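Local coordinates for protein aminotransferase class I and II (Streptococcus suis 89/1591, PDB 3OP7) that probably acts as a pyridoxal phosphate-dependent aminotransferase, moving amino groups between amino acids and 2-oxo acids using a cofactor held in the resting enzyme as an internal aldimine, at residues E35-L40 / A263-A268; F68-S73 / V79-I84; L95-S100 / I215-L220; I158-A163 / E177-I182; M171-L176 / I208-K213. All coordinates share one frame; numbering follows the deposited sequence.

Contact 1: residues E35-L40 / A263-A268; sequences EELFAL and AQLALA
Leu37 and Leu265 share one rotamer, CG opposite the backbone N (chi1 -179° in both), which sends each isobutyl group out of its helix into the gap between helices 34-41 and 257-268. There the two side chains slide past each other in opposite directions, and their branches touch at Leu37 CD2 and Leu265 CD2, 4.0 Å apart. Phe38 starts out pointing away from the partner helix, but with chi1 at -69° its ring swings back. It meets the same methyl edge-on, CE1 lying 3.9 Å from Leu265 CD2 near the ring plane, so this one methyl fills the notch between leucine and phenylalanine. The other branch of Leu37 rests on the small side of Ala266, with CD1 4.2 Å from Ala266 CA.

No hydrogen bond links the two segments. Their axes come within 10.4 Å at 41°, a spacing filled by leucines rather than by close backbone approach. Ile273 of helix 270-294 touches both Leu37 and Ala266, and Phe48 meets Phe38 edge-to-face. Glu35 beyond the contact bonds to Gln53 of the second subunit. The contact is helix-helix packing that ties the N-terminal region to helix 257-268 of the probable large domain in an aminotransferase of fold type I.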
# COMPACT_ATOMS: atom_id res chain seq x y z
N GLU A 35 -10.50 -17.60 14.44
CA GLU A 35 -11.22 -18.41 15.43
C GLU A 35 -11.74 -17.56 16.60
O GLU A 35 -12.90 -17.66 16.97
CB GLU A 35 -10.29 -19.50 15.99
CG GLU A 35 -10.81 -20.24 17.23
CD GLU A 35 -11.32 -21.62 16.95
OE1 GLU A 35 -10.82 -22.29 16.01
OE2 GLU A 35 -12.23 -22.04 17.72
N GLU A 36 -10.86 -16.76 17.18
CA GLU A 36 -11.23 -15.90 18.29
C GLU A 36 -12.22 -14.82 17.85
O GLU A 36 -13.14 -14.48 18.59
CB GLU A 36 -10.00 -15.25 18.98
CG GLU A 36 -10.33 -14.68 20.38
CD GLU A 36 -9.21 -13.95 21.12
OE1 GLU A 36 -8.04 -13.97 20.69
OE2 GLU A 36 -9.54 -13.35 22.18
N LEU A 37 -12.03 -14.27 16.65
CA LEU A 37 -12.99 -13.29 16.14
C LEU A 37 -14.38 -13.89 15.91
O LEU A 37 -15.39 -13.27 16.28
CB LEU A 37 -12.52 -12.65 14.84
CG LEU A 37 -13.41 -11.59 14.21
CD1 LEU A 37 -13.70 -10.40 15.17
CD2 LEU A 37 -12.81 -11.11 12.84
N PHE A 38 -14.44 -15.11 15.39
CA PHE A 38 -15.73 -15.77 15.24
C PHE A 38 -16.38 -15.96 16.61
O PHE A 38 -17.58 -15.73 16.77
CB PHE A 38 -15.56 -17.14 14.58
CG PHE A 38 -15.16 -17.09 13.11
CD1 PHE A 38 -15.64 -16.10 12.27
CD2 PHE A 38 -14.39 -18.10 12.57
CE1 PHE A 38 -15.32 -16.11 10.93
CE2 PHE A 38 -14.06 -18.10 11.22
CZ PHE A 38 -14.53 -17.11 10.41
N ALA A 39 -15.58 -16.38 17.59
CA ALA A 39 -16.10 -16.65 18.93
C ALA A 39 -16.66 -15.40 19.60
O ALA A 39 -17.76 -15.42 20.14
CB ALA A 39 -15.03 -17.31 19.84
N LEU A 40 -15.91 -14.30 19.58
CA LEU A 40 -16.39 -13.11 20.26
C LEU A 40 -17.57 -12.45 19.50
O LEU A 40 -18.40 -11.77 20.11
CB LEU A 40 -15.25 -12.14 20.58
CG LEU A 40 -14.52 -11.48 19.44
CD1 LEU A 40 -15.44 -10.38 18.90
CD2 LEU A 40 -13.14 -10.90 19.88
N ALA A 263 -12.92 -7.19 7.92
CA ALA A 263 -13.13 -5.85 8.52
C ALA A 263 -14.63 -5.62 8.78
O ALA A 263 -14.97 -5.06 9.78
CB ALA A 263 -12.57 -4.74 7.59
N GLN A 264 -15.49 -6.05 7.84
CA GLN A 264 -16.94 -5.89 7.99
C GLN A 264 -17.38 -6.58 9.31
O GLN A 264 -18.15 -6.05 10.11
CB GLN A 264 -17.69 -6.53 6.83
CG GLN A 264 -17.60 -5.80 5.49
CD GLN A 264 -18.38 -6.51 4.40
OE1 GLN A 264 -19.56 -6.85 4.57
NE2 GLN A 264 -17.72 -6.77 3.30
N LEU A 265 -16.95 -7.83 9.46
CA LEU A 265 -17.25 -8.62 10.67
C LEU A 265 -16.72 -7.97 11.95
O LEU A 265 -17.47 -7.86 12.95
CB LEU A 265 -16.69 -10.04 10.50
CG LEU A 265 -16.92 -11.02 11.64
CD1 LEU A 265 -18.43 -11.20 11.94
CD2 LEU A 265 -16.28 -12.36 11.25
N ALA A 266 -15.46 -7.55 11.96
CA ALA A 266 -14.87 -6.90 13.13
C ALA A 266 -15.59 -5.62 13.49
O ALA A 266 -15.94 -5.38 14.66
CB ALA A 266 -13.36 -6.63 12.92
N LEU A 267 -15.89 -4.79 12.50
CA LEU A 267 -16.58 -3.52 12.78
C LEU A 267 -18.02 -3.71 13.27
O LEU A 267 -18.50 -2.94 14.12
CB LEU A 267 -16.55 -2.65 11.51
CG LEU A 267 -15.20 -2.03 11.32
CD1 LEU A 267 -15.01 -1.60 9.87
CD2 LEU A 267 -14.96 -0.85 12.25
N ALA A 268 -18.67 -4.74 12.78
CA ALA A 268 -20.02 -5.10 13.22
C ALA A 268 -20.04 -5.56 14.66
O ALA A 268 -21.07 -5.51 15.30
CB ALA A 268 -20.67 -6.17 12.27

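Contact 2: residues F68-S73 / V79-I84; sequences FKKSVS and VKPEQI
Ile84 fits against Val72 and Phe68: its CD1 lies 3.7 Å from Val72 CG1, while its CG2 is 4.0 Å from Phe68 CE2, approached obliquely to the ring. Beside it, Ser73 presses its CB to 3.3 Å from Val79 O and faces the Pro81 ring, whose outer carbon CG also runs alongside the Lys70 chain. The extended Lys69 side chain lies over the turn, CE being 3.4 Å from Ile84 O.

No direct hydrogen bond crosses the contact; water does the bridging. One molecule accepts from Lys69 NZ at 2.8 Å and gives its two protons to Glu82 O and Ile84 O, while NZ also forms a salt bridge with Glu63. In the next shell, Ser73 OG is turned back onto its own helix (chi1 78°) and donates to Lys70 O over 2.7 Å. The 3-10 turn 81-83 is braced by Lys80 N, which donates almost straight (177°) to Gln83 OE1, although from above that amide's carbonyl plane. Farther out, Trp233 of strand 232-235 covers Phe68, Val72 and Ile84, and Leu267 backs Phe68 and Val72. This is a helix-turn-strand connection, delivering the chain from helix 66-73 into strand 84-87, the outermost of the mixed sheet within this chain.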
# COMPACT_ATOMS: atom_id res chain seq x y z
N PHE A 68 -18.59 -1.87 5.36
CA PHE A 68 -17.38 -1.22 5.89
C PHE A 68 -17.57 0.29 6.04
O PHE A 68 -17.37 0.87 7.10
CB PHE A 68 -16.18 -1.53 5.00
CG PHE A 68 -14.94 -0.82 5.41
CD1 PHE A 68 -14.14 -1.34 6.40
CD2 PHE A 68 -14.57 0.36 4.78
CE1 PHE A 68 -12.96 -0.67 6.78
CE2 PHE A 68 -13.38 1.08 5.18
CZ PHE A 68 -12.58 0.54 6.18
N LYS A 69 -18.01 0.94 4.95
CA LYS A 69 -18.19 2.38 4.99
C LYS A 69 -19.21 2.80 6.00
O LYS A 69 -18.98 3.76 6.74
CB LYS A 69 -18.53 2.97 3.61
CG LYS A 69 -17.43 2.88 2.61
CD LYS A 69 -17.93 3.59 1.33
CE LYS A 69 -16.88 3.65 0.29
NZ LYS A 69 -17.32 4.50 -0.91
N LYS A 70 -20.34 2.11 6.05
CA LYS A 70 -21.38 2.46 7.04
C LYS A 70 -20.90 2.25 8.48
O LYS A 70 -21.06 3.14 9.31
CB LYS A 70 -22.64 1.62 6.83
CG LYS A 70 -23.82 1.97 7.75
CD LYS A 70 -24.31 3.38 7.50
CE LYS A 70 -25.58 3.68 8.26
NZ LYS A 70 -26.06 5.09 8.04
N SER A 71 -20.32 1.08 8.77
CA SER A 71 -19.90 0.76 10.14
C SER A 71 -18.82 1.75 10.61
O SER A 71 -18.89 2.21 11.73
CB SER A 71 -19.36 -0.66 10.25
OG SER A 71 -20.39 -1.63 10.02
N VAL A 72 -17.86 2.05 9.74
CA VAL A 72 -16.84 3.06 10.07
C VAL A 72 -17.48 4.42 10.34
O VAL A 72 -17.16 5.06 11.35
CB VAL A 72 -15.76 3.19 9.01
CG1 VAL A 72 -14.90 4.46 9.28
CG2 VAL A 72 -14.85 1.94 8.94
N SER A 73 -18.37 4.88 9.45
CA SER A 73 -19.07 6.18 9.62
C SER A 73 -19.76 6.26 10.99
O SER A 73 -19.76 7.31 11.63
CB SER A 73 -20.01 6.46 8.43
OG SER A 73 -21.21 5.72 8.51
N VAL A 79 -20.61 11.99 10.54
CA VAL A 79 -19.84 11.52 9.37
C VAL A 79 -20.67 10.54 8.54
O VAL A 79 -21.17 9.54 9.05
CB VAL A 79 -18.50 10.85 9.76
CG1 VAL A 79 -17.74 10.33 8.52
CG2 VAL A 79 -17.63 11.84 10.60
N LYS A 80 -20.79 10.82 7.25
CA LYS A 80 -21.54 9.97 6.34
C LYS A 80 -20.65 8.90 5.73
O LYS A 80 -19.44 9.09 5.60
CB LYS A 80 -22.17 10.79 5.23
CG LYS A 80 -23.24 11.74 5.74
CD LYS A 80 -23.81 12.63 4.66
CE LYS A 80 -25.03 13.44 5.20
NZ LYS A 80 -24.99 14.88 4.79
N PRO A 81 -21.26 7.77 5.32
CA PRO A 81 -20.45 6.73 4.68
C PRO A 81 -19.64 7.19 3.48
O PRO A 81 -18.54 6.66 3.24
CB PRO A 81 -21.51 5.71 4.18
CG PRO A 81 -22.72 5.97 4.99
CD PRO A 81 -22.67 7.36 5.53
N GLU A 82 -20.19 8.11 2.68
CA GLU A 82 -19.48 8.64 1.51
C GLU A 82 -18.17 9.37 1.85
O GLU A 82 -17.34 9.62 0.98
CB GLU A 82 -20.40 9.57 0.69
CG GLU A 82 -20.74 10.89 1.48
CD GLU A 82 -21.93 11.72 0.91
OE1 GLU A 82 -21.84 12.19 -0.24
OE2 GLU A 82 -22.91 11.96 1.65
N GLN A 83 -17.96 9.70 3.12
CA GLN A 83 -16.74 10.36 3.57
C GLN A 83 -15.62 9.35 3.95
O GLN A 83 -14.55 9.77 4.43
CB GLN A 83 -17.06 11.22 4.78
CG GLN A 83 -17.99 12.42 4.49
CD GLN A 83 -18.33 13.17 5.74
OE1 GLN A 83 -19.47 13.11 6.23
NE2 GLN A 83 -17.36 13.89 6.30
N ILE A 84 -15.85 8.05 3.72
CA ILE A 84 -14.90 6.99 4.16
C ILE A 84 -14.26 6.35 2.98
O ILE A 84 -14.99 5.91 2.06
CB ILE A 84 -15.63 5.90 4.98
CG1 ILE A 84 -16.41 6.51 6.16
CG2 ILE A 84 -14.64 4.84 5.50
CD1 ILE A 84 -15.56 7.40 7.19
O HOH W 1 -16.40 7.00 -0.03
O HOH W 2 -21.60 9.52 11.74

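Contact 3: residues L95-S100 / I215-L220; sequences LLVLYS and IAVNSL
Val97 and Ile215 form the tight part of this contact, reaching toward each other tip to tip between helix 89-101 and strand 214-219. The closest pair is Val97 CG2 with Ile215 CG2, at 3.7 Å. Val97 CG1, set opposite its backbone N (chi1 172°), makes a second touch 4.0 Å from Ile215 CD1, so both valine methyls bear on one isoleucine. Val217, two residues further along the strand and on the same face, meets helix 95-100 more loosely, with its CG2 4.3 Å from Val97 CG2; Ala90, Ala93 and Asn94 from earlier in the helix also pack on it. Val234 and Leu191 from the flanking strands close in around Ile215.

Beyond Val217 the strand diverges from the helix, and polar groups take over at Asn218 and Ser219. Asn218 is partly exposed; its OD1 accepts from Ser219 N in the carbonyl plane, on a lone pair, over 2.7 Å. Within the helix, Ser100 folds its hydroxyl back, OG donating to Leu96 O over 2.8 Å, while Ser100 N reaches the same oxygen from the opposite face of the carbonyl. The far side of the helix meets the second subunit, where Leu95 packs on its own counterpart. Ser219 OG bonds to the phosphate of the pyridoxal phosphate-modified Lys222, so this helix-on-sheet layer leads directly into the cofactor site of a fold type I enzyme.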
# COMPACT_ATOMS: atom_id res chain seq x y z
N LEU A 95 -0.26 7.85 3.90
CA LEU A 95 0.42 8.06 2.64
C LEU A 95 -0.54 8.65 1.62
O LEU A 95 -0.18 9.58 0.88
CB LEU A 95 0.98 6.75 2.10
CG LEU A 95 1.66 6.87 0.73
CD1 LEU A 95 2.78 7.91 0.74
CD2 LEU A 95 2.12 5.51 0.27
N LEU A 96 -1.73 8.09 1.50
CA LEU A 96 -2.70 8.60 0.52
C LEU A 96 -3.02 10.08 0.77
O LEU A 96 -3.07 10.89 -0.18
CB LEU A 96 -3.97 7.81 0.59
CG LEU A 96 -5.13 8.24 -0.35
CD1 LEU A 96 -4.69 8.20 -1.83
CD2 LEU A 96 -6.38 7.38 -0.07
N VAL A 97 -3.23 10.44 2.02
CA VAL A 97 -3.55 11.85 2.37
C VAL A 97 -2.39 12.78 1.94
O VAL A 97 -2.58 13.76 1.19
CB VAL A 97 -3.86 12.04 3.85
CG1 VAL A 97 -4.01 13.58 4.24
CG2 VAL A 97 -5.16 11.29 4.18
N LEU A 98 -1.18 12.44 2.39
CA LEU A 98 -0.04 13.31 2.17
C LEU A 98 0.36 13.36 0.71
O LEU A 98 0.61 14.42 0.13
CB LEU A 98 1.12 12.85 3.09
CG LEU A 98 0.78 12.98 4.59
CD1 LEU A 98 1.71 12.10 5.43
CD2 LEU A 98 0.88 14.44 5.03
N TYR A 99 0.38 12.21 0.08
CA TYR A 99 0.79 12.17 -1.30
C TYR A 99 -0.21 12.93 -2.21
O TYR A 99 0.20 13.60 -3.19
CB TYR A 99 0.97 10.73 -1.71
CG TYR A 99 1.87 10.45 -2.87
CD1 TYR A 99 2.86 11.32 -3.26
CD2 TYR A 99 1.71 9.31 -3.61
CE1 TYR A 99 3.67 11.06 -4.37
CE2 TYR A 99 2.53 9.03 -4.70
CZ TYR A 99 3.51 9.91 -5.07
OH TYR A 99 4.29 9.63 -6.18
N SER A 100 -1.49 12.85 -1.89
CA SER A 100 -2.54 13.48 -2.69
C SER A 100 -2.51 14.99 -2.51
O SER A 100 -2.69 15.75 -3.50
CB SER A 100 -3.92 12.95 -2.26
OG SER A 100 -4.09 11.59 -2.64
N ILE A 215 -8.90 15.62 8.99
CA ILE A 215 -8.74 14.42 8.13
C ILE A 215 -8.31 13.34 9.14
O ILE A 215 -7.23 13.44 9.74
CB ILE A 215 -7.68 14.59 7.04
CG1 ILE A 215 -8.04 15.75 6.10
CG2 ILE A 215 -7.48 13.25 6.25
CD1 ILE A 215 -6.92 16.11 5.13
N ALA A 216 -9.22 12.39 9.40
CA ALA A 216 -8.99 11.31 10.36
C ALA A 216 -8.46 10.07 9.68
O ALA A 216 -9.01 9.66 8.66
CB ALA A 216 -10.30 10.97 11.08
N VAL A 217 -7.36 9.54 10.22
CA VAL A 217 -6.77 8.31 9.73
C VAL A 217 -6.92 7.32 10.87
O VAL A 217 -6.68 7.61 12.06
CB VAL A 217 -5.30 8.50 9.28
CG1 VAL A 217 -4.52 7.16 9.30
CG2 VAL A 217 -5.25 9.15 7.88
N ASN A 218 -7.36 6.11 10.53
CA ASN A 218 -7.51 5.10 11.56
C ASN A 218 -7.36 3.70 10.93
O ASN A 218 -7.16 3.57 9.72
CB ASN A 218 -8.84 5.25 12.29
CG ASN A 218 -8.79 4.81 13.79
OD1 ASN A 218 -8.13 3.83 14.14
ND2 ASN A 218 -9.48 5.57 14.70
N SER A 219 -7.40 2.68 11.77
CA SER A 219 -7.33 1.31 11.26
C SER A 219 -7.73 0.27 12.29
O SER A 219 -7.99 0.59 13.44
CB SER A 219 -5.97 0.99 10.73
OG SER A 219 -5.07 0.60 11.71
N LEU A 220 -7.78 -0.97 11.84
CA LEU A 220 -8.15 -2.08 12.70
C LEU A 220 -6.92 -2.70 13.35
O LEU A 220 -7.06 -3.70 14.05
CB LEU A 220 -8.95 -3.12 11.97
CG LEU A 220 -10.30 -2.62 11.39
CD1 LEU A 220 -11.05 -3.70 10.58
CD2 LEU A 220 -11.22 -2.04 12.47

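Contact 4: residues I158-A163 / E177-I182; sequences ICINNA and EELVEI. With EDO (1,2-ethanediol), chain J.
Leu179 supplies the apolar part of the contact from helix 173-184, spreading its two methyls over two residues on one face of strand 157-161. Its CD2 meets Ile160 CD1 tip to tip at 3.9 Å, and its CD1 sits more loosely 4.3 Å from Ile158 CD1. Ile160 makes its reach with CG1 placed between the backbone N and the carbonyl carbon (chi1 66°), an infrequent setting that carries CD1 out toward the helix. Leu147 of helix 144-150 and Ile190 of the neighbouring strand also pack on Leu179.

No hydrogen bond joins strand to helix; polar bonds serve each element separately. In the helix, Glu181 N donates to Glu177 O at 2.9 Å. At the strand end, Asn161 ND2 is held by Asp193 O, just before the cis peptide that joins Asn162 to Ala163. Toward helix 144-150, Glu178 forms a salt bridge with Arg148. An ethanediol, probably a crystallisation additive, bonds Arg148 NE and gives a weak 3.5 Å bond from its O1 to Glu181 O. The leucine-on-isoleucine seam is the interior of a beta-alpha-beta unit, in which helix 173-184 covers strand 157-161 before the chain returns as parallel strand 189-193.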
# COMPACT_ATOMS: atom_id res chain seq x y z
N ILE A 158 -1.40 20.73 9.32
CA ILE A 158 -0.81 20.40 10.58
C ILE A 158 -1.07 18.90 10.80
O ILE A 158 -2.23 18.44 10.63
CB ILE A 158 -1.46 21.18 11.73
CG1 ILE A 158 -1.23 22.68 11.55
CG2 ILE A 158 -0.87 20.76 13.12
CD1 ILE A 158 -2.17 23.56 12.39
N CYS A 159 -0.01 18.16 11.10
CA CYS A 159 -0.10 16.73 11.35
C CYS A 159 0.05 16.42 12.81
O CYS A 159 1.01 16.86 13.47
CB CYS A 159 0.96 15.97 10.54
SG CYS A 159 0.94 16.23 8.79
N ILE A 160 -0.92 15.66 13.35
CA ILE A 160 -0.87 15.15 14.70
C ILE A 160 -1.15 13.65 14.73
O ILE A 160 -1.66 13.08 13.77
CB ILE A 160 -1.88 15.88 15.60
CG1 ILE A 160 -3.34 15.58 15.19
CG2 ILE A 160 -1.60 17.41 15.66
CD1 ILE A 160 -4.38 16.18 16.25
N ASN A 161 -0.84 13.02 15.86
CA ASN A 161 -1.03 11.60 16.07
C ASN A 161 -1.65 11.58 17.48
O ASN A 161 -1.05 12.00 18.47
CB ASN A 161 0.34 10.94 15.97
CG ASN A 161 0.35 9.42 16.09
OD1 ASN A 161 1.43 8.85 16.39
ND2 ASN A 161 -0.77 8.75 15.83
N ASN A 162 -2.90 11.13 17.56
CA ASN A 162 -3.70 11.27 18.77
C ASN A 162 -4.45 9.95 19.05
O ASN A 162 -5.42 9.64 18.35
CB ASN A 162 -4.70 12.41 18.62
CG ASN A 162 -5.10 13.03 19.97
OD1 ASN A 162 -4.27 13.09 20.93
ND2 ASN A 162 -6.36 13.45 20.08
N ALA A 163 -4.03 9.16 20.05
CA ALA A 163 -2.84 9.39 20.90
C ALA A 163 -1.53 9.27 20.18
O ALA A 163 -1.47 8.66 19.11
CB ALA A 163 -2.86 8.41 22.08
N GLU A 177 -9.96 21.77 20.37
CA GLU A 177 -10.75 22.89 19.95
C GLU A 177 -9.86 24.13 19.78
O GLU A 177 -10.08 24.92 18.86
CB GLU A 177 -11.96 23.13 20.93
CG GLU A 177 -13.05 22.05 20.66
CD GLU A 177 -14.29 22.06 21.59
OE1 GLU A 177 -14.23 22.64 22.68
OE2 GLU A 177 -15.30 21.42 21.23
N GLU A 178 -8.87 24.30 20.67
CA GLU A 178 -7.93 25.41 20.60
C GLU A 178 -6.97 25.26 19.40
O GLU A 178 -6.71 26.23 18.66
CB GLU A 178 -7.20 25.60 21.96
CG GLU A 178 -6.49 26.95 22.04
CD GLU A 178 -5.84 27.26 23.35
OE1 GLU A 178 -6.10 26.59 24.37
OE2 GLU A 178 -5.04 28.20 23.35
N LEU A 179 -6.53 24.02 19.15
CA LEU A 179 -5.73 23.68 17.97
C LEU A 179 -6.53 24.03 16.72
O LEU A 179 -6.00 24.62 15.75
CB LEU A 179 -5.39 22.19 17.98
CG LEU A 179 -4.86 21.55 16.72
CD1 LEU A 179 -3.59 22.28 16.29
CD2 LEU A 179 -4.64 20.04 16.99
N VAL A 180 -7.80 23.65 16.71
CA VAL A 180 -8.65 23.92 15.56
C VAL A 180 -8.82 25.43 15.35
O VAL A 180 -8.78 25.90 14.25
CB VAL A 180 -9.99 23.20 15.69
CG1 VAL A 180 -11.03 23.67 14.62
CG2 VAL A 180 -9.78 21.70 15.55
N GLU A 181 -9.05 26.19 16.41
CA GLU A 181 -9.16 27.64 16.26
C GLU A 181 -7.91 28.23 15.59
O GLU A 181 -8.04 29.14 14.76
CB GLU A 181 -9.48 28.31 17.59
CG GLU A 181 -10.92 28.05 18.02
CD GLU A 181 -11.26 28.63 19.38
OE1 GLU A 181 -10.41 28.59 20.29
OE2 GLU A 181 -12.39 29.15 19.52
N ILE A 182 -6.73 27.70 15.91
CA ILE A 182 -5.50 28.17 15.28
C ILE A 182 -5.44 27.79 13.78
O ILE A 182 -5.21 28.67 12.91
CB ILE A 182 -4.24 27.64 15.99
CG1 ILE A 182 -4.15 28.14 17.43
CG2 ILE A 182 -3.00 28.05 15.20
CD1 ILE A 182 -3.10 27.32 18.28
C1 EDO J . -6.55 32.66 16.61
O1 EDO J . -7.70 31.85 16.93
C2 EDO J . -5.75 32.96 17.88
O2 EDO J . -4.62 32.09 18.08

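Contact 5: residues M171-L176 / I208-K213; sequences MDRTYL and IEVYDK. With EDO (1,2-ethanediol), chain K.
Arg173 lays its guanidinium obliquely across Val210, NH1 3.8 Å from CG1, and beyond this touch an ethanediol, the unusual feature here, stands between the arginine and Glu209. The nearest charged atoms of these two residues, Arg173 NH2 and Glu209 OE1, stay 5.8 Å apart, too far for a direct salt bridge. The gap is spanned by the diol, probably left from crystallisation. Its O2 donates to Glu209 OE1 over 2.8 Å, and its O1 takes only a weak bond from Arg173 NH2, 3.4 Å long. Carbon C1 of the diol lies at the edge of the guanidinium, in its plane. Two salt bridges, from NE to Asp203 and from NH1 to Glu177, probably fix the orientation of the guanidinium. Glu209 is gripped by backbone amides, Ser206 N at OE1 and Thr77 N at OE2.

The direct touches both fall on Val210, one from a guanidinium nitrogen, one from a leucine. Arg173 makes the first by running extended to CD and then bending at chi3 (-70°). The other valine methyl, CG2, faces Leu176 CB at 4.3 Å, and Pro205 packs on both Arg173 and Val210. Asp172 fixes the start of the helix: its OD1 accepts from Tyr175 N at 3.1 Å and 175°, nearly along the carboxylate's C-O axis. The contact joins an aspartate N-capped helix start in the large domain to the short, weakly bonded helical turn around 207-210 that precedes strand 214-219.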
# COMPACT_ATOMS: atom_id res chain seq x y z
N MSE A 171 -4.40 14.47 23.24
CA MSE A 171 -5.06 15.78 23.29
C MSE A 171 -6.54 15.60 23.46
O MSE A 171 -7.20 15.04 22.60
CB MSE A 171 -4.83 16.55 22.00
CG MSE A 171 -3.38 16.83 21.67
SE MSE A 171 -3.13 17.32 19.78
CE MSE A 171 -1.26 17.81 19.91
N ASP A 172 -7.08 16.17 24.51
CA ASP A 172 -8.52 16.06 24.72
C ASP A 172 -9.29 17.11 23.91
O ASP A 172 -8.71 17.92 23.16
CB ASP A 172 -8.85 16.07 26.22
CG ASP A 172 -8.56 17.39 26.90
OD1 ASP A 172 -8.26 18.41 26.26
OD2 ASP A 172 -8.65 17.40 28.12
N ARG A 173 -10.60 17.11 24.07
CA ARG A 173 -11.46 18.04 23.35
C ARG A 173 -11.08 19.50 23.57
O ARG A 173 -11.02 20.24 22.62
CB ARG A 173 -12.93 17.87 23.78
CG ARG A 173 -13.89 18.90 23.15
CD ARG A 173 -15.34 18.64 23.58
NE ARG A 173 -15.87 17.41 22.97
CZ ARG A 173 -16.41 17.32 21.76
NH1 ARG A 173 -16.49 18.35 20.94
NH2 ARG A 173 -16.89 16.17 21.37
N THR A 174 -10.86 19.90 24.81
CA THR A 174 -10.53 21.32 25.10
C THR A 174 -9.26 21.75 24.32
O THR A 174 -9.22 22.82 23.73
CB THR A 174 -10.33 21.53 26.58
OG1 THR A 174 -11.54 21.16 27.27
CG2 THR A 174 -10.03 23.01 26.92
N TYR A 175 -8.24 20.90 24.37
CA TYR A 175 -7.03 21.10 23.59
C TYR A 175 -7.25 21.15 22.09
O TYR A 175 -6.76 22.07 21.42
CB TYR A 175 -6.02 20.01 23.91
CG TYR A 175 -4.63 20.31 23.41
CD1 TYR A 175 -4.30 20.16 22.09
CD2 TYR A 175 -3.63 20.75 24.29
CE1 TYR A 175 -3.00 20.47 21.63
CE2 TYR A 175 -2.36 21.01 23.84
CZ TYR A 175 -2.06 20.90 22.51
OH TYR A 175 -0.80 21.19 22.09
N LEU A 176 -7.93 20.13 21.55
CA LEU A 176 -8.23 20.06 20.14
C LEU A 176 -9.01 21.26 19.60
O LEU A 176 -8.79 21.68 18.46
CB LEU A 176 -9.00 18.76 19.78
CG LEU A 176 -8.24 17.45 19.93
CD1 LEU A 176 -9.18 16.22 19.79
CD2 LEU A 176 -7.06 17.30 18.93
N ILE A 208 -12.11 14.98 12.97
CA ILE A 208 -13.22 15.29 12.09
C ILE A 208 -14.54 15.62 12.82
O ILE A 208 -15.45 16.18 12.21
CB ILE A 208 -13.42 14.13 11.12
CG1 ILE A 208 -14.16 14.62 9.87
CG2 ILE A 208 -14.05 12.95 11.85
CD1 ILE A 208 -14.33 13.56 8.79
N GLU A 209 -14.63 15.32 14.11
CA GLU A 209 -15.78 15.70 14.94
C GLU A 209 -15.67 17.14 15.48
O GLU A 209 -16.67 17.68 16.02
CB GLU A 209 -15.96 14.69 16.09
CG GLU A 209 -16.34 13.29 15.60
CD GLU A 209 -16.29 12.21 16.66
OE1 GLU A 209 -15.38 12.16 17.52
OE2 GLU A 209 -17.17 11.33 16.60
N VAL A 210 -14.48 17.73 15.39
CA VAL A 210 -14.29 19.10 15.83
C VAL A 210 -13.89 20.08 14.74
O VAL A 210 -13.81 21.28 15.02
CB VAL A 210 -13.28 19.18 17.00
CG1 VAL A 210 -13.84 18.52 18.28
CG2 VAL A 210 -11.94 18.60 16.65
N TYR A 211 -13.66 19.59 13.52
CA TYR A 211 -13.17 20.44 12.41
C TYR A 211 -13.57 19.88 11.07
O TYR A 211 -13.23 18.73 10.75
CB TYR A 211 -11.65 20.54 12.50
CG TYR A 211 -10.95 21.56 11.61
CD1 TYR A 211 -11.54 22.80 11.32
CD2 TYR A 211 -9.68 21.33 11.17
CE1 TYR A 211 -10.87 23.77 10.56
CE2 TYR A 211 -9.00 22.25 10.39
CZ TYR A 211 -9.60 23.48 10.09
OH TYR A 211 -8.94 24.40 9.35
N ASP A 212 -14.22 20.71 10.25
CA ASP A 212 -14.60 20.35 8.87
C ASP A 212 -13.40 19.99 8.03
O ASP A 212 -13.49 19.17 7.10
CB ASP A 212 -15.29 21.50 8.12
CG ASP A 212 -15.87 21.05 6.76
OD1 ASP A 212 -16.93 20.37 6.81
OD2 ASP A 212 -15.30 21.35 5.65
N LYS A 213 -12.28 20.64 8.29
CA LYS A 213 -11.03 20.32 7.53
C LYS A 213 -10.09 19.38 8.33
O LYS A 213 -8.88 19.33 8.09
CB LYS A 213 -10.33 21.63 7.14
CG LYS A 213 -10.86 22.25 5.87
CD LYS A 213 -10.22 23.66 5.62
CE LYS A 213 -9.86 23.80 4.15
NZ LYS A 213 -9.50 25.21 3.75
C1 EDO K . -18.54 13.27 19.32
O1 EDO K . -18.71 14.66 18.99
C2 EDO K . -17.31 13.09 20.21
O2 EDO K . -16.62 11.85 20.01

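How the contacts relate
Contacts 3 and 4 are buried against the central sheet, both purely aliphatic between helix and strand, and they meet where Leu98 touches Cys159. Contact 1 is also buried and apolar, but joins helix to helix at the periphery, about 32 Å from contact 4 between centres. Contacts 2 and 5 are only partly buried; in contact 2 water, and in contact 5 ethanediol, links polar groups of the two segments, whereas in contacts 3 and 4 polar groups do not join helix to strand. Contacts 4 and 5 share helix 173-184, and Asn162 probably hydrogen-bonds Met171 N between them. Leu267 links contact 1 to Phe68 of contact 2 and to Leu220 of contact 3, whereas Ile208 connects contacts 2 and 5.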